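PDB 2I33: acid phosphatase from Bacillus anthracis, which probably hydrolyses phosphate monoesters at acidic pH, as a magnesium-binding class C acid phosphatase of the HAD superfamily. Local coordinates for residues L21-T29 with I213-D221. Residues are numbered along the deposited sequence; the frame is centred on the assembly and turned at random.
Sequences LMADLWYQT and IFPNPMYGD
Ala23 and Met218 bring helix 21-29 and segment 213-221 closest together, their CA atoms 5.3 Å apart, and Pro215 to Met218 meet the helix, the CA atoms of Tyr27 and Asn216 being 7.3 Å apart. The contact illustrates how a proline-rich loop can pack against aromatic rings without hydrogen bonds between the two. Met218, bent at its last torsion (chi3 -73°), lays its CE over the centre of the Tyr27 ring, 3.5 Å from the centroid, a CH-pi contact; its SD lies oblique to the same ring, a Met-aromatic pair. With chi1 at -168° the Tyr27 ring swings away from its own backbone N and toward the loop, where its CE1 edge meets Pro215 O in plane at 3.3 Å. Trp26 turns the edge of its six-membered ring to Pro215, CH2 to CB 3.6 Å, while Pro217 CD approaches CZ3 obliquely at 3.8 Å. Ala23 CB presses on Pro217 O, which is buried without a polar partner. Within the loop, Asn216 OD1 accepts from Met218 N (2.9 Å), closing an Asx turn, and its ND2 hydrogen-bonds OD2 of the magnesium ligand Asp180. Tyr27 OH shares a hydrogen bond with Tyr37 OH. Helix 21-29 thus packs on the loop after strand 211-213, near the metal site of a HAD-type phosphatase.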
ATOM      1  N   LEU A  21     -15.605  -0.177   4.514  1.00 26.17           N
ATOM      2  CA  LEU A  21     -15.978  -0.941   3.345  1.00 26.85           C
ATOM      3  C   LEU A  21     -15.007  -0.785   2.189  1.00 26.13           C
ATOM      4  O   LEU A  21     -14.506  -1.787   1.676  1.00 28.01           O
ATOM      5  CB  LEU A  21     -17.394  -0.633   2.921  1.00 26.86           C
ATOM      6  CG  LEU A  21     -18.011  -1.768   2.120  1.00 30.18           C
ATOM      7  CD1 LEU A  21     -19.538  -1.705   2.174  1.00 31.64           C
ATOM      8  CD2 LEU A  21     -17.518  -1.753   0.710  1.00 31.64           C
ATOM      9  N   MET A  22     -14.692   0.446   1.801  1.00 26.32           N
ATOM     10  CA  MET A  22     -13.780   0.640   0.672  1.00 25.99           C
ATOM     11  C   MET A  22     -12.380   0.093   0.949  1.00 26.10           C
ATOM     12  O   MET A  22     -11.762  -0.543   0.097  1.00 26.35           O
ATOM     13  CB  MET A  22     -13.695   2.115   0.329  1.00 26.80           C
ATOM     14  CG  MET A  22     -14.913   2.582  -0.349  1.00 28.10           C
ATOM     15  SD  MET A  22     -15.145   1.780  -1.950  1.00 29.95           S
ATOM     16  CE  MET A  22     -14.126   2.822  -2.977  1.00 31.84           C
ATOM     17  N   ALA A  23     -11.873   0.340   2.149  1.00 25.96           N
ATOM     18  CA  ALA A  23     -10.566  -0.214   2.513  1.00 26.46           C
ATOM     19  C   ALA A  23     -10.558  -1.740   2.361  1.00 26.61           C
ATOM     20  O   ALA A  23      -9.610  -2.321   1.810  1.00 27.72           O
ATOM     21  CB  ALA A  23     -10.219   0.158   3.900  1.00 26.89           C
ATOM     22  N   ASP A  24     -11.618  -2.374   2.851  1.00 25.69           N
ATOM     23  CA  ASP A  24     -11.727  -3.839   2.816  1.00 26.72           C
ATOM     24  C   ASP A  24     -11.861  -4.328   1.397  1.00 26.66           C
ATOM     25  O   ASP A  24     -11.234  -5.316   1.000  1.00 26.93           O
ATOM     26  CB  ASP A  24     -12.965  -4.303   3.581  1.00 27.01           C
ATOM     27  CG  ASP A  24     -12.848  -4.132   5.067  1.00 27.26           C
ATOM     28  OD1 ASP A  24     -11.767  -3.760   5.572  1.00 28.38           O
ATOM     29  OD2 ASP A  24     -13.871  -4.376   5.748  1.00 29.16           O
ATOM     30  N   LEU A  25     -12.658  -3.613   0.631  1.00 26.31           N
ATOM     31  CA  LEU A  25     -12.930  -3.983  -0.746  1.00 26.40           C
ATOM     32  C   LEU A  25     -11.647  -3.878  -1.581  1.00 27.00           C
ATOM     33  O   LEU A  25     -11.335  -4.748  -2.373  1.00 27.91           O
ATOM     34  CB  LEU A  25     -14.004  -3.062  -1.288  1.00 26.81           C
ATOM     35  CG  LEU A  25     -14.531  -3.399  -2.665  1.00 28.34           C
ATOM     36  CD1 LEU A  25     -15.160  -4.778  -2.723  1.00 28.76           C
ATOM     37  CD2 LEU A  25     -15.526  -2.358  -2.992  1.00 28.06           C
ATOM     38  N   TRP A  26     -10.887  -2.808  -1.368  1.00 27.01           N
ATOM     39  CA  TRP A  26      -9.585  -2.658  -2.019  1.00 25.98           C
ATOM     40  C   TRP A  26      -8.683  -3.841  -1.657  1.00 26.38           C
ATOM     41  O   TRP A  26      -8.028  -4.468  -2.488  1.00 26.57           O
ATOM     42  CB  TRP A  26      -8.887  -1.368  -1.555  1.00 26.34           C
ATOM     43  CG  TRP A  26      -7.574  -1.130  -2.203  1.00 25.82           C
ATOM     44  CD1 TRP A  26      -7.340  -0.613  -3.451  1.00 26.41           C
ATOM     45  CD2 TRP A  26      -6.291  -1.394  -1.640  1.00 26.55           C
ATOM     46  NE1 TRP A  26      -5.987  -0.546  -3.690  1.00 26.57           N
ATOM     47  CE2 TRP A  26      -5.326  -1.003  -2.583  1.00 25.68           C
ATOM     48  CE3 TRP A  26      -5.867  -1.923  -0.428  1.00 27.34           C
ATOM     49  CZ2 TRP A  26      -3.979  -1.114  -2.360  1.00 27.42           C
ATOM     50  CZ3 TRP A  26      -4.517  -2.021  -0.193  1.00 27.41           C
ATOM     51  CH2 TRP A  26      -3.580  -1.648  -1.173  1.00 27.32           C
ATOM     52  N   TYR A  27      -8.609  -4.109  -0.376  1.00 25.74           N
ATOM     53  CA  TYR A  27      -7.676  -5.128   0.081  1.00 26.57           C
ATOM     54  C   TYR A  27      -8.049  -6.497  -0.503  1.00 27.05           C
ATOM     55  O   TYR A  27      -7.172  -7.288  -0.899  1.00 28.61           O
ATOM     56  CB  TYR A  27      -7.718  -5.192   1.589  1.00 26.49           C
ATOM     57  CG  TYR A  27      -6.578  -6.014   2.118  1.00 26.47           C
ATOM     58  CD1 TYR A  27      -5.343  -5.443   2.343  1.00 27.21           C
ATOM     59  CD2 TYR A  27      -6.728  -7.361   2.378  1.00 26.43           C
ATOM     60  CE1 TYR A  27      -4.253  -6.204   2.824  1.00 25.98           C
ATOM     61  CE2 TYR A  27      -5.641  -8.124   2.840  1.00 26.73           C
ATOM     62  CZ  TYR A  27      -4.414  -7.553   3.043  1.00 27.33           C
ATOM     63  OH  TYR A  27      -3.355  -8.295   3.520  1.00 30.11           O
ATOM     64  N   GLN A  28      -9.348  -6.779  -0.566  1.00 28.18           N
ATOM     65  CA  GLN A  28      -9.823  -8.072  -1.040  1.00 29.15           C
ATOM     66  C   GLN A  28      -9.837  -8.261  -2.533  1.00 30.26           C
ATOM     67  O   GLN A  28      -9.742  -9.401  -3.012  1.00 32.27           O
ATOM     68  CB  GLN A  28     -11.242  -8.317  -0.546  1.00 29.66           C
ATOM     69  CG  GLN A  28     -11.277  -8.665   0.875  1.00 32.95           C
ATOM     70  CD  GLN A  28     -12.490  -9.495   1.242  1.00 36.91           C
ATOM     71  OE1 GLN A  28     -13.629  -9.133   0.932  1.00 37.38           O
ATOM     72  NE2 GLN A  28     -12.254 -10.623   1.885  1.00 36.11           N
ATOM     73  N   THR A  29     -10.008  -7.183  -3.278  1.00 28.41           N
ATOM     74  CA  THR A  29     -10.242  -7.314  -4.704  1.00 28.89           C
ATOM     75  C   THR A  29      -9.210  -6.623  -5.568  1.00 27.88           C
ATOM     76  O   THR A  29      -9.096  -6.977  -6.739  1.00 28.26           O
ATOM     77  CB  THR A  29     -11.645  -6.830  -5.143  1.00 28.99           C
ATOM     78  OG1 THR A  29     -11.701  -5.411  -5.064  1.00 27.93           O
ATOM     79  CG2 THR A  29     -12.752  -7.427  -4.281  1.00 28.81           C
ATOM     80  N   ILE A 213       7.491  -3.068   3.914  1.00 28.28           N
ATOM     81  CA  ILE A 213       6.133  -2.744   4.349  1.00 27.82           C
ATOM     82  C   ILE A 213       5.102  -3.132   3.314  1.00 28.03           C
ATOM     83  O   ILE A 213       5.372  -3.052   2.117  1.00 27.42           O
ATOM     84  CB  ILE A 213       6.017  -1.252   4.736  1.00 28.54           C
ATOM     85  CG1 ILE A 213       4.630  -0.947   5.322  1.00 30.54           C
ATOM     86  CG2 ILE A 213       6.436  -0.347   3.593  1.00 29.00           C
ATOM     87  CD1 ILE A 213       4.632   0.134   6.275  1.00 34.38           C
ATOM     88  N   PHE A 214       3.943  -3.582   3.823  1.00 27.22           N
ATOM     89  CA  PHE A 214       2.779  -3.981   3.052  1.00 27.03           C
ATOM     90  C   PHE A 214       1.570  -3.117   3.408  1.00 27.44           C
ATOM     91  O   PHE A 214       1.435  -2.633   4.521  1.00 26.68           O
ATOM     92  CB  PHE A 214       2.477  -5.442   3.288  1.00 27.88           C
ATOM     93  CG  PHE A 214       3.589  -6.328   2.822  1.00 26.66           C
ATOM     94  CD1 PHE A 214       3.727  -6.608   1.496  1.00 26.88           C
ATOM     95  CD2 PHE A 214       4.508  -6.839   3.694  1.00 30.76           C
ATOM     96  CE1 PHE A 214       4.777  -7.382   1.008  1.00 27.17           C
ATOM     97  CE2 PHE A 214       5.543  -7.631   3.229  1.00 29.92           C
ATOM     98  CZ  PHE A 214       5.676  -7.887   1.878  1.00 28.26           C
ATOM     99  N   PRO A 215       0.675  -2.942   2.436  1.00 26.72           N
ATOM    100  CA  PRO A 215      -0.473  -2.035   2.672  1.00 26.87           C
ATOM    101  C   PRO A 215      -1.652  -2.662   3.379  1.00 27.90           C
ATOM    102  O   PRO A 215      -2.238  -3.629   2.905  1.00 29.72           O
ATOM    103  CB  PRO A 215      -0.873  -1.655   1.246  1.00 27.51           C
ATOM    104  CG  PRO A 215      -0.586  -2.945   0.475  1.00 27.11           C
ATOM    105  CD  PRO A 215       0.741  -3.400   1.033  1.00 27.11           C
ATOM    106  N   ASN A 216      -2.064  -2.057   4.481  1.00 27.55           N
ATOM    107  CA  ASN A 216      -3.236  -2.496   5.221  1.00 26.79           C
ATOM    108  C   ASN A 216      -4.054  -1.298   5.703  1.00 27.98           C
ATOM    109  O   ASN A 216      -3.890  -0.796   6.813  1.00 27.99           O
ATOM    110  CB  ASN A 216      -2.837  -3.350   6.416  1.00 26.91           C
ATOM    111  CG  ASN A 216      -4.043  -3.801   7.214  1.00 27.77           C
ATOM    112  OD1 ASN A 216      -5.195  -3.495   6.808  1.00 29.08           O
ATOM    113  ND2 ASN A 216      -3.810  -4.507   8.313  1.00 30.07           N
ATOM    114  N   PRO A 217      -4.960  -0.842   4.848  1.00 27.60           N
ATOM    115  CA  PRO A 217      -5.850   0.254   5.223  1.00 27.68           C
ATOM    116  C   PRO A 217      -7.069  -0.172   6.009  1.00 28.26           C
ATOM    117  O   PRO A 217      -7.948   0.669   6.235  1.00 29.44           O
ATOM    118  CB  PRO A 217      -6.292   0.804   3.863  1.00 28.67           C
ATOM    119  CG  PRO A 217      -6.314  -0.405   3.026  1.00 28.50           C
ATOM    120  CD  PRO A 217      -5.184  -1.274   3.454  1.00 28.38           C
ATOM    121  N   MET A 218      -7.162  -1.455   6.357  1.00 28.06           N
ATOM    122  CA  MET A 218      -8.358  -1.973   7.022  1.00 28.32           C
ATOM    123  C   MET A 218      -8.344  -1.704   8.519  1.00 28.23           C
ATOM    124  O   MET A 218      -9.384  -1.470   9.150  1.00 27.90           O
ATOM    125  CB  MET A 218      -8.463  -3.477   6.809  1.00 28.57           C
ATOM    126  CG  MET A 218      -8.599  -3.898   5.329  1.00 29.78           C
ATOM    127  SD  MET A 218      -8.815  -5.654   5.207  1.00 29.72           S
ATOM    128  CE  MET A 218      -7.133  -6.189   5.599  1.00 32.93           C
ATOM    129  N   TYR A 219      -7.160  -1.808   9.081  1.00 27.19           N
ATOM    130  CA  TYR A 219      -6.983  -1.778  10.515  1.00 27.25           C
ATOM    131  C   TYR A 219      -5.493  -1.693  10.848  1.00 27.86           C
ATOM    132  O   TYR A 219      -4.631  -1.883   9.987  1.00 27.81           O
ATOM    133  CB  TYR A 219      -7.600  -3.020  11.159  1.00 28.14           C
ATOM    134  CG  TYR A 219      -6.761  -4.246  10.936  1.00 29.05           C
ATOM    135  CD1 TYR A 219      -7.039  -5.140   9.936  1.00 28.60           C
ATOM    136  CD2 TYR A 219      -5.645  -4.494  11.728  1.00 28.71           C
ATOM    137  CE1 TYR A 219      -6.286  -6.262   9.741  1.00 27.82           C
ATOM    138  CE2 TYR A 219      -4.840  -5.610  11.507  1.00 31.83           C
ATOM    139  CZ  TYR A 219      -5.153  -6.490  10.509  1.00 32.00           C
ATOM    140  OH  TYR A 219      -4.343  -7.585  10.322  1.00 32.25           O
ATOM    141  N   GLY A 220      -5.219  -1.447  12.118  1.00 27.60           N
ATOM    142  CA  GLY A 220      -3.862  -1.444  12.599  1.00 28.20           C
ATOM    143  C   GLY A 220      -3.598  -0.339  13.573  1.00 27.42           C
ATOM    144  O   GLY A 220      -4.524   0.340  14.073  1.00 25.38           O
ATOM    145  N   ASP A 221      -2.312  -0.172  13.853  1.00 28.18           N
ATOM    146  CA  ASP A 221      -1.871   0.884  14.756  1.00 27.69           C
ATOM    147  C   ASP A 221      -2.129   2.292  14.237  1.00 26.52           C
ATOM    148  O   ASP A 221      -2.264   3.220  15.017  1.00 26.51           O
ATOM    149  CB  ASP A 221      -0.390   0.744  15.095  1.00 29.13           C
ATOM    150  CG  ASP A 221      -0.127  -0.343  16.111  1.00 30.82           C
ATOM    151  OD1 ASP A 221      -1.020  -1.183  16.369  1.00 34.80           O
ATOM    152  OD2 ASP A 221       1.004  -0.364  16.636  1.00 32.55           O
TER